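Local atomic coordinates of cadherin-23 (PDB entry 5UZ8), a protein that probably mediates calcium-dependent cell adhesion in hearing and mechanotransduction through a chain of extracellular cadherin repeats. Residues A[47-52]-A[56-61]; A[134-139]-A[207-212]; A[230-235]-A[279-284]. One frame throughout, in Å; residues are numbered along the deposited sequence.

Contact 1: A[47-52]-A[56-61]; sequences YTLLDL and GYVQLE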
loop_
_atom_site.group_PDB
_atom_site.type_symbol
_atom_site.label_atom_id
_atom_site.label_comp_id
_atom_site.label_asym_id
_atom_site.label_seq_id
_atom_site.Cartn_x
_atom_site.Cartn_y
_atom_site.Cartn_z
ATOM N N TYR A 47 -20.378 -51.937 -6.795
ATOM C CA TYR A 47 -19.501 -50.877 -7.263
ATOM C C TYR A 47 -18.352 -50.719 -6.294
ATOM O O TYR A 47 -18.558 -50.686 -5.082
ATOM C CB TYR A 47 -20.226 -49.530 -7.376
ATOM C CG TYR A 47 -21.385 -49.545 -8.346
ATOM C CD1 TYR A 47 -22.631 -49.972 -7.950
ATOM C CD2 TYR A 47 -21.220 -49.136 -9.674
ATOM C CE1 TYR A 47 -23.697 -50.030 -8.840
ATOM C CE2 TYR A 47 -22.270 -49.179 -10.569
ATOM C CZ TYR A 47 -23.513 -49.601 -10.148
ATOM O OH TYR A 47 -24.556 -49.622 -11.032
ATOM N N THR A 48 -17.145 -50.627 -6.843
ATOM C CA THR A 48 -15.972 -50.210 -6.089
ATOM C C THR A 48 -15.223 -49.127 -6.884
ATOM O O THR A 48 -15.414 -48.992 -8.111
ATOM C CB THR A 48 -15.029 -51.396 -5.829
ATOM O OG1 THR A 48 -14.650 -52.002 -7.079
ATOM C CG2 THR A 48 -15.699 -52.455 -4.946
ATOM N N LEU A 49 -14.378 -48.364 -6.183
ATOM C CA LEU A 49 -13.493 -47.372 -6.789
ATOM C C LEU A 49 -12.041 -47.837 -6.739
ATOM O O LEU A 49 -11.612 -48.439 -5.719
ATOM C CB LEU A 49 -13.597 -46.050 -6.042
ATOM C CG LEU A 49 -15.003 -45.437 -5.986
ATOM C CD1 LEU A 49 -14.897 -44.009 -5.477
ATOM C CD2 LEU A 49 -15.697 -45.459 -7.344
ATOM N N LEU A 50 -11.303 -47.572 -7.822
ATOM C CA LEU A 50 -9.887 -47.931 -7.956
ATOM C C LEU A 50 -9.040 -46.771 -8.416
ATOM O O LEU A 50 -9.527 -45.860 -9.068
ATOM C CB LEU A 50 -9.719 -49.048 -8.980
ATOM C CG LEU A 50 -10.406 -50.354 -8.644
ATOM C CD1 LEU A 50 -10.414 -51.254 -9.868
ATOM C CD2 LEU A 50 -9.679 -51.024 -7.490
ATOM N N ASP A 51 -7.753 -46.824 -8.081
ATOM C CA ASP A 51 -6.769 -45.916 -8.651
ATOM C C ASP A 51 -7.140 -44.452 -8.457
ATOM O O ASP A 51 -7.134 -43.651 -9.412
ATOM C CB ASP A 51 -6.540 -46.234 -10.140
ATOM C CG ASP A 51 -5.793 -47.545 -10.355
ATOM O OD1 ASP A 51 -4.896 -47.906 -9.544
ATOM O OD2 ASP A 51 -6.053 -48.210 -11.370
ATOM N N LEU A 52 -7.444 -44.095 -7.211
ATOM C CA LEU A 52 -7.782 -42.702 -6.901
ATOM C C LEU A 52 -6.554 -41.834 -7.051
ATOM O O LEU A 52 -5.569 -42.040 -6.342
ATOM C CB LEU A 52 -8.361 -42.541 -5.504
ATOM C CG LEU A 52 -9.873 -42.842 -5.425
ATOM C CD1 LEU A 52 -10.142 -44.293 -5.781
ATOM C CD2 LEU A 52 -10.340 -42.522 -4.023
ATOM N N GLY A 56 -7.953 -39.786 -1.462
ATOM C CA GLY A 56 -8.479 -39.156 -0.271
ATOM C C GLY A 56 -9.700 -38.277 -0.401
ATOM O O GLY A 56 -10.248 -37.873 0.630
ATOM N N TYR A 57 -10.135 -37.978 -1.633
ATOM C CA TYR A 57 -11.149 -36.976 -1.867
ATOM C C TYR A 57 -12.531 -37.475 -2.248
ATOM O O TYR A 57 -13.494 -36.674 -2.226
ATOM C CB TYR A 57 -10.690 -35.956 -2.906
ATOM C CG TYR A 57 -9.407 -35.227 -2.528
ATOM C CD1 TYR A 57 -9.440 -34.060 -1.750
ATOM C CD2 TYR A 57 -8.192 -35.666 -2.988
ATOM C CE1 TYR A 57 -8.277 -33.381 -1.439
ATOM C CE2 TYR A 57 -7.019 -35.006 -2.656
ATOM C CZ TYR A 57 -7.081 -33.860 -1.892
ATOM O OH TYR A 57 -5.931 -33.199 -1.577
ATOM N N VAL A 58 -12.652 -38.761 -2.611
ATOM C CA VAL A 58 -13.901 -39.326 -3.079
ATOM C C VAL A 58 -14.140 -40.720 -2.528
ATOM O O VAL A 58 -13.197 -41.451 -2.186
ATOM C CB VAL A 58 -13.951 -39.405 -4.631
ATOM C CG1 VAL A 58 -13.549 -38.095 -5.267
ATOM C CG2 VAL A 58 -13.042 -40.504 -5.150
ATOM N N GLN A 59 -15.414 -41.079 -2.406
ATOM C CA GLN A 59 -15.784 -42.423 -2.026
ATOM C C GLN A 59 -17.201 -42.707 -2.501
ATOM O O GLN A 59 -17.997 -41.777 -2.683
ATOM C CB GLN A 59 -15.695 -42.613 -0.509
ATOM C CG GLN A 59 -16.717 -41.788 0.268
ATOM C CD GLN A 59 -16.387 -41.754 1.735
ATOM O OE1 GLN A 59 -15.432 -41.106 2.129
ATOM N NE2 GLN A 59 -17.172 -42.459 2.554
ATOM N N LEU A 60 -17.517 -43.985 -2.663
ATOM C CA LEU A 60 -18.892 -44.368 -2.981
ATOM C C LEU A 60 -19.676 -44.160 -1.693
ATOM O O LEU A 60 -19.162 -44.472 -0.628
ATOM C CB LEU A 60 -18.969 -45.827 -3.422
ATOM C CG LEU A 60 -18.440 -46.008 -4.860
ATOM C CD1 LEU A 60 -18.062 -47.455 -5.121
ATOM C CD2 LEU A 60 -19.498 -45.560 -5.856
ATOM N N GLU A 61 -20.898 -43.643 -1.778
ATOM C CA GLU A 61 -21.779 -43.644 -0.593
ATOM C C GLU A 61 -21.948 -45.060 -0.040
ATOM O O GLU A 61 -21.776 -45.295 1.180
ATOM C CB GLU A 61 -23.121 -43.041 -0.919
ATOM C CG GLU A 61 -24.037 -42.898 0.288
ATOM C CD GLU A 61 -25.185 -41.995 -0.059
ATOM O OE1 GLU A 61 -25.093 -40.776 0.245
ATOM O OE2 GLU A 61 -26.096 -42.485 -0.762
#

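Contact 2: A[134-139]-A[207-212]; sequences VILRVT and VQVVIR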
loop_
_atom_site.group_PDB
_atom_site.type_symbol
_atom_site.label_atom_id
_atom_site.label_comp_id
_atom_site.label_asym_id
_atom_site.label_seq_id
_atom_site.Cartn_x
_atom_site.Cartn_y
_atom_site.Cartn_z
ATOM N N VAL A 134 7.408 8.567 -9.871
ATOM C CA VAL A 134 7.009 7.396 -9.125
ATOM C C VAL A 134 7.861 7.321 -7.867
ATOM O O VAL A 134 9.096 7.397 -7.931
ATOM C CB VAL A 134 7.219 6.098 -9.939
ATOM C CG1 VAL A 134 6.938 4.876 -9.077
ATOM C CG2 VAL A 134 6.319 6.113 -11.164
ATOM N N ILE A 135 7.207 7.142 -6.748
ATOM C CA ILE A 135 7.876 7.104 -5.443
ATOM C C ILE A 135 8.188 5.676 -5.004
ATOM O O ILE A 135 9.279 5.405 -4.511
ATOM C CB ILE A 135 7.033 7.798 -4.388
ATOM C CG1 ILE A 135 6.972 9.287 -4.712
ATOM C CG2 ILE A 135 7.654 7.631 -3.013
ATOM C CD1 ILE A 135 5.991 10.024 -3.855
ATOM N N LEU A 136 7.203 4.790 -5.136
ATOM C CA LEU A 136 7.393 3.382 -4.799
ATOM C C LEU A 136 6.315 2.555 -5.494
ATOM O O LEU A 136 5.343 3.100 -6.003
ATOM C CB LEU A 136 7.270 3.176 -3.285
ATOM C CG LEU A 136 5.805 3.286 -2.847
ATOM C CD1 LEU A 136 5.392 2.192 -1.899
ATOM C CD2 LEU A 136 5.486 4.668 -2.346
ATOM N N ARG A 137 6.521 1.249 -5.502
ATOM C CA ARG A 137 5.551 0.323 -6.050
ATOM C C ARG A 137 5.111 -0.630 -4.937
ATOM O O ARG A 137 5.942 -1.205 -4.259
ATOM C CB ARG A 137 6.205 -0.454 -7.193
ATOM C CG ARG A 137 5.280 -1.394 -7.952
ATOM C CD ARG A 137 6.004 -1.929 -9.184
ATOM N NE ARG A 137 5.742 -1.144 -10.377
ATOM C CZ ARG A 137 6.561 -1.028 -11.421
ATOM N NH1 ARG A 137 6.188 -0.309 -12.479
ATOM N NH2 ARG A 137 7.755 -1.620 -11.415
ATOM N N VAL A 138 3.807 -0.777 -4.758
ATOM C CA VAL A 138 3.240 -1.776 -3.876
ATOM C C VAL A 138 2.839 -2.983 -4.717
ATOM O O VAL A 138 2.414 -2.830 -5.867
ATOM C CB VAL A 138 2.062 -1.234 -3.062
ATOM C CG1 VAL A 138 2.503 -0.005 -2.275
ATOM C CG2 VAL A 138 0.831 -0.957 -3.907
ATOM N N THR A 139 2.983 -4.180 -4.140
ATOM C CA THR A 139 2.601 -5.397 -4.837
ATOM C C THR A 139 1.876 -6.324 -3.859
ATOM O O THR A 139 2.373 -6.588 -2.740
ATOM C CB THR A 139 3.844 -6.129 -5.397
ATOM O OG1 THR A 139 4.572 -5.278 -6.306
ATOM C CG2 THR A 139 3.450 -7.418 -6.095
ATOM N N VAL A 207 -2.959 -1.939 2.969
ATOM C CA VAL A 207 -1.681 -1.733 3.612
ATOM C C VAL A 207 -1.425 -0.225 3.796
ATOM O O VAL A 207 -1.999 0.593 3.041
ATOM C CB VAL A 207 -0.561 -2.393 2.804
ATOM C CG1 VAL A 207 -0.304 -1.655 1.510
ATOM C CG2 VAL A 207 0.718 -2.490 3.591
ATOM N N GLN A 208 -0.617 0.155 4.800
ATOM C CA GLN A 208 -0.271 1.557 5.001
ATOM C C GLN A 208 1.042 1.885 4.298
ATOM O O GLN A 208 1.996 1.087 4.310
ATOM C CB GLN A 208 -0.200 1.953 6.473
ATOM C CG GLN A 208 -1.456 1.694 7.264
ATOM C CD GLN A 208 -2.621 2.517 6.790
ATOM O OE1 GLN A 208 -3.577 1.993 6.147
ATOM N NE2 GLN A 208 -2.556 3.794 7.059
ATOM N N VAL A 209 1.051 3.052 3.664
ATOM C CA VAL A 209 2.204 3.588 2.935
ATOM C C VAL A 209 2.573 4.951 3.504
ATOM O O VAL A 209 1.745 5.866 3.452
ATOM C CB VAL A 209 1.882 3.748 1.445
ATOM C CG1 VAL A 209 3.125 4.272 0.698
ATOM C CG2 VAL A 209 1.408 2.415 0.876
ATOM N N VAL A 210 3.782 5.074 4.067
ATOM C CA VAL A 210 4.292 6.300 4.622
ATOM C C VAL A 210 5.160 7.000 3.583
ATOM O O VAL A 210 6.093 6.406 3.016
ATOM C CB VAL A 210 5.154 6.066 5.887
ATOM C CG1 VAL A 210 5.726 7.381 6.414
ATOM C CG2 VAL A 210 4.337 5.392 6.968
ATOM N N ILE A 211 4.899 8.277 3.368
ATOM C CA ILE A 211 5.778 9.103 2.549
ATOM C C ILE A 211 6.226 10.263 3.417
ATOM O O ILE A 211 5.415 11.117 3.800
ATOM C CB ILE A 211 5.103 9.605 1.260
ATOM C CG1 ILE A 211 4.861 8.433 0.318
ATOM C CG2 ILE A 211 5.997 10.635 0.546
ATOM C CD1 ILE A 211 3.782 8.654 -0.725
ATOM N N ARG A 212 7.512 10.285 3.739
ATOM C CA ARG A 212 8.080 11.355 4.555
ATOM C C ARG A 212 8.695 12.378 3.616
ATOM O O ARG A 212 9.368 12.022 2.650
ATOM C CB ARG A 212 9.082 10.826 5.561
ATOM C CG ARG A 212 8.447 9.821 6.514
ATOM C CD ARG A 212 9.269 9.564 7.777
ATOM N NE ARG A 212 8.610 8.555 8.576
ATOM C CZ ARG A 212 7.570 8.766 9.385
ATOM N NH1 ARG A 212 7.084 9.995 9.601
ATOM N NH2 ARG A 212 7.030 7.724 10.004
#

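Contact 3: A[230-235]-A[279-284]; sequences TSVYEN and VTTQRP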
loop_
_atom_site.group_PDB
_atom_site.type_symbol
_atom_site.label_atom_id
_atom_site.label_comp_id
_atom_site.label_asym_id
_atom_site.label_seq_id
_atom_site.Cartn_x
_atom_site.Cartn_y
_atom_site.Cartn_z
ATOM N N THR A 230 13.546 52.908 17.185
ATOM C CA THR A 230 13.853 52.954 18.605
ATOM C C THR A 230 14.689 54.187 18.931
ATOM O O THR A 230 15.111 54.924 18.027
ATOM C CB THR A 230 14.598 51.676 19.068
ATOM O OG1 THR A 230 14.705 51.697 20.503
ATOM C CG2 THR A 230 15.978 51.607 18.453
ATOM N N SER A 231 14.894 54.408 20.224
ATOM C CA SER A 231 15.640 55.571 20.700
ATOM C C SER A 231 16.676 55.130 21.673
ATOM O O SER A 231 16.449 54.216 22.469
ATOM C CB SER A 231 14.734 56.582 21.419
ATOM O OG SER A 231 13.806 57.167 20.536
ATOM N N VAL A 232 17.795 55.833 21.660
ATOM C CA VAL A 232 18.870 55.609 22.596
ATOM C C VAL A 232 19.165 56.965 23.240
ATOM O O VAL A 232 19.231 57.983 22.537
ATOM C CB VAL A 232 20.112 55.073 21.823
ATOM C CG1 VAL A 232 21.275 54.804 22.735
ATOM C CG2 VAL A 232 19.730 53.795 21.093
ATOM N N TYR A 233 19.393 56.984 24.546
ATOM C CA TYR A 233 19.860 58.221 25.197
ATOM C C TYR A 233 21.252 58.619 24.702
ATOM O O TYR A 233 22.081 57.763 24.445
ATOM C CB TYR A 233 19.857 58.110 26.730
ATOM C CG TYR A 233 18.467 58.145 27.311
ATOM C CD1 TYR A 233 17.740 59.341 27.353
ATOM C CD2 TYR A 233 17.859 56.983 27.791
ATOM C CE1 TYR A 233 16.437 59.365 27.858
ATOM C CE2 TYR A 233 16.571 57.011 28.316
ATOM C CZ TYR A 233 15.870 58.195 28.334
ATOM O OH TYR A 233 14.594 58.214 28.859
ATOM N N GLU A 234 21.469 59.918 24.522
ATOM C CA GLU A 234 22.802 60.478 24.280
ATOM C C GLU A 234 23.772 60.029 25.385
ATOM O O GLU A 234 23.338 59.801 26.516
ATOM C CB GLU A 234 22.741 62.019 24.249
ATOM C CG GLU A 234 22.217 62.655 25.539
ATOM C CD GLU A 234 22.132 64.180 25.500
ATOM O OE1 GLU A 234 21.645 64.761 26.505
ATOM O OE2 GLU A 234 22.496 64.808 24.474
ATOM N N ASN A 235 25.063 59.905 25.049
ATOM C CA ASN A 235 26.156 59.732 26.029
ATOM C C ASN A 235 26.077 58.480 26.888
ATOM O O ASN A 235 26.606 58.470 28.021
ATOM C CB ASN A 235 26.256 60.949 26.981
ATOM C CG ASN A 235 26.519 62.229 26.257
ATOM O OD1 ASN A 235 27.341 62.266 25.364
ATOM N ND2 ASN A 235 25.844 63.302 26.655
ATOM N N VAL A 279 20.915 44.050 19.502
ATOM C CA VAL A 279 21.672 45.192 18.980
ATOM C C VAL A 279 22.164 46.047 20.165
ATOM O O VAL A 279 21.357 46.412 21.039
ATOM C CB VAL A 279 20.801 46.051 18.044
ATOM C CG1 VAL A 279 21.558 47.284 17.547
ATOM C CG2 VAL A 279 20.300 45.221 16.850
ATOM N N THR A 280 23.465 46.360 20.161
ATOM C CA THR A 280 24.090 47.256 21.116
ATOM C C THR A 280 24.840 48.374 20.420
ATOM O O THR A 280 25.154 48.275 19.226
ATOM C CB THR A 280 25.088 46.504 22.008
ATOM O OG1 THR A 280 25.963 45.746 21.168
ATOM C CG2 THR A 280 24.345 45.584 22.977
ATOM N N THR A 281 25.119 49.442 21.171
ATOM C CA THR A 281 25.913 50.557 20.652
ATOM C C THR A 281 27.383 50.146 20.708
ATOM O O THR A 281 27.750 49.323 21.548
ATOM C CB THR A 281 25.729 51.830 21.489
ATOM O OG1 THR A 281 26.106 51.571 22.863
ATOM C CG2 THR A 281 24.257 52.304 21.415
ATOM N N GLN A 282 28.199 50.691 19.795
ATOM C CA GLN A 282 29.672 50.499 19.843
ATOM C C GLN A 282 30.363 51.725 20.463
ATOM O O GLN A 282 31.576 51.706 20.706
ATOM C CB GLN A 282 30.264 50.228 18.439
ATOM C CG GLN A 282 30.014 48.842 17.844
ATOM C CD GLN A 282 30.934 48.520 16.652
ATOM O OE1 GLN A 282 32.148 48.733 16.716
ATOM N NE2 GLN A 282 30.356 47.988 15.568
ATOM N N ARG A 283 29.601 52.784 20.717
ATOM C CA ARG A 283 30.149 54.033 21.248
ATOM C C ARG A 283 29.025 54.896 21.796
ATOM O O ARG A 283 27.854 54.686 21.441
ATOM C CB ARG A 283 30.870 54.803 20.133
ATOM C CG ARG A 283 29.987 55.201 18.937
ATOM C CD ARG A 283 30.795 56.090 17.994
ATOM N NE ARG A 283 30.072 56.433 16.781
ATOM C CZ ARG A 283 29.143 57.387 16.686
ATOM N NH1 ARG A 283 28.762 58.102 17.744
ATOM N NH2 ARG A 283 28.561 57.606 15.507
ATOM N N PRO A 284 29.370 55.915 22.605
ATOM C CA PRO A 284 28.358 56.930 22.902
ATOM C C PRO A 284 27.867 57.635 21.645
ATOM O O PRO A 284 28.632 57.806 20.684
ATOM C CB PRO A 284 29.088 57.931 23.814
ATOM C CG PRO A 284 30.534 57.524 23.805
ATOM C CD PRO A 284 30.620 56.112 23.361
#

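Contact 1: A[47-52]-A[56-61]
L49 and L60 make about half of this contact between strand 46-53 and the short strand 58-60. The two strands run nearly antiparallel in direction, at 154°, with their short axes 7.2 Å apart. They do not pair by backbone hydrogen bonds and belong to different sheets, so side chains do the joining.

The apolar contacts come first. L49 and L60 cross obliquely, with their CG atoms 3.7 Å apart. L49 CD2 lies against the branch of L60. L49 CD1 rests over the backbone from Q59 CA, 3.9 Å away, to L60 N, and also approaches V58 CG2. The first torsion of L49 (chi1 -58°) turns CG opposite the carbonyl carbon, and from there both methyls reach segment 56-61. Further along, L52 meets V58, and L52 CD2 reaches V58 CG2 at 3.6 Å. V58 also packs on V68 and L104. Shortening L49 to an alanine would probably open a gap beside the L60 branch and let that side chain turn more freely.

The second kind is methyl against backbone. L60 CD1 sits 3.3 Å from Y47 O and 3.6 Å from T48 CA, so it rests on the main chain of Y47 and T48 as well as on L49. Of the Y47 side chain, only CB comes near L60 CD1, at 3.8 Å. Its ring leads away, and its OH is hydrogen-bonded to the backbone N of A34.

Polar bonds lie outside the pair. L50 and T48 bond through their backbones to strand 81-89, while E61 forms a salt bridge with K67. Strand 46-53 edges one sheet and strand 58-60 edges the other. The chain crosses between them here, as it does in the Greek-key beta sandwich of a cadherin repeat.

Contact 2: A[134-139]-A[207-212]
L136 and V209 point at each other tip to tip across the interior of the middle repeat of this three-repeat fragment. Both leucine methyls meet one valine methyl: V209 CG1 is 3.9 Å from L136 CD2 and 4.0 Å from L136 CD1. L136 has its CG in the crowded position between the backbone N and the carbonyl carbon (chi1 74°). Its second torsion, 135°, is far from a relaxed value, which suggests some strain. Y121 and I171 also touch this leucine.

V209 is the hub of the contact, since its two methyls go to different partners. CG1 faces L136, and CG2 meets V138 CG1 at 4.1 Å. Here the side chains slant past each other and do not meet end on. With CG1 anti to the backbone N (chi1 -178°), CG1 is the methyl turned to L136 and CG2 the one turned to V138. V138 packs on I164 and I171 as well, and V209 on A189.

I135 and I211 form the third meeting, again tip to tip, with their CD1 atoms 4.1 Å apart. This distance is doubtful, because I211 is modelled in two conformers. F162 touches both isoleucines and bridges their sides of the core.

I135 and L136 are neighbours in sequence, yet both point inward. They form a classic beta bulge opposite I171 on strand 170-173. The bulge brings two successive side chains to the inner face, where strict alternation would bring one.

Strand 134-141 and strand 204-214 lie in opposing sheets. Every atom touching across the two segments is a methyl carbon, so the cohesion here is dispersion and burial of apolar surface. Such contacts depend on fit and not on direction.

Contact 3: A[230-235]-A[279-284]
V232 and T281 face each other between the two sheets of the last repeat of this fragment, a Greek-key beta sandwich. Strand 227-233 edges one sheet. Strand 278-281 is the middle of the other, between strands 241-244 and 270-272.

Along 279-284, the first touch comes at T281. Its CG2 meets V232 CG1 tip to tip at 4.1 Å. OG1 of T281 sits between the backbone N and the carbonyl carbon (chi1 58°), which puts CG2 anti to the carbonyl carbon and facing V232. OG1 bonds to the backbone N of T240. The buried hydroxyl is thus satisfied, and only the methyl joins the apolar interior. V242 touches both V232 and T281, and L285 also packs on V232.

After T281 the strand ends and the chain bends back toward 230-235. R283 does not reach that segment. Its NH2 forms a salt bridge with E289.

P284 closes the contact at the surface. Its ring carbon CB lies 4.1 Å from N235 CA. The N235 CB points away from 279-284, so P284 meets its backbone. The P284 carbonyl is held by R283, with NH1 of R283 3.0 Å from P284 O. The bond is bent, with an N-H...O angle of 140°. The donor lies close to the carbonyl plane, tilted 16° from it.

In the fold
The three contacts follow one another along the rod, one in each cadherin repeat, and none touches another. Contacts 1 and 3 lie on opposite sides of the chain's centre, about 108 Å apart between their centres. Contact 2 sits near that centre. All three join one sheet of a sandwich to the other, by different strands. Contact 2 is a buried core contact made by methyls of branched side chains alone. Contact 1 is partly buried and joins two edge strands that are close in sequence; there methyls also rest on backbone. Contact 3 is the smallest: one pair is buried, and the other, made by proline and backbone, is exposed.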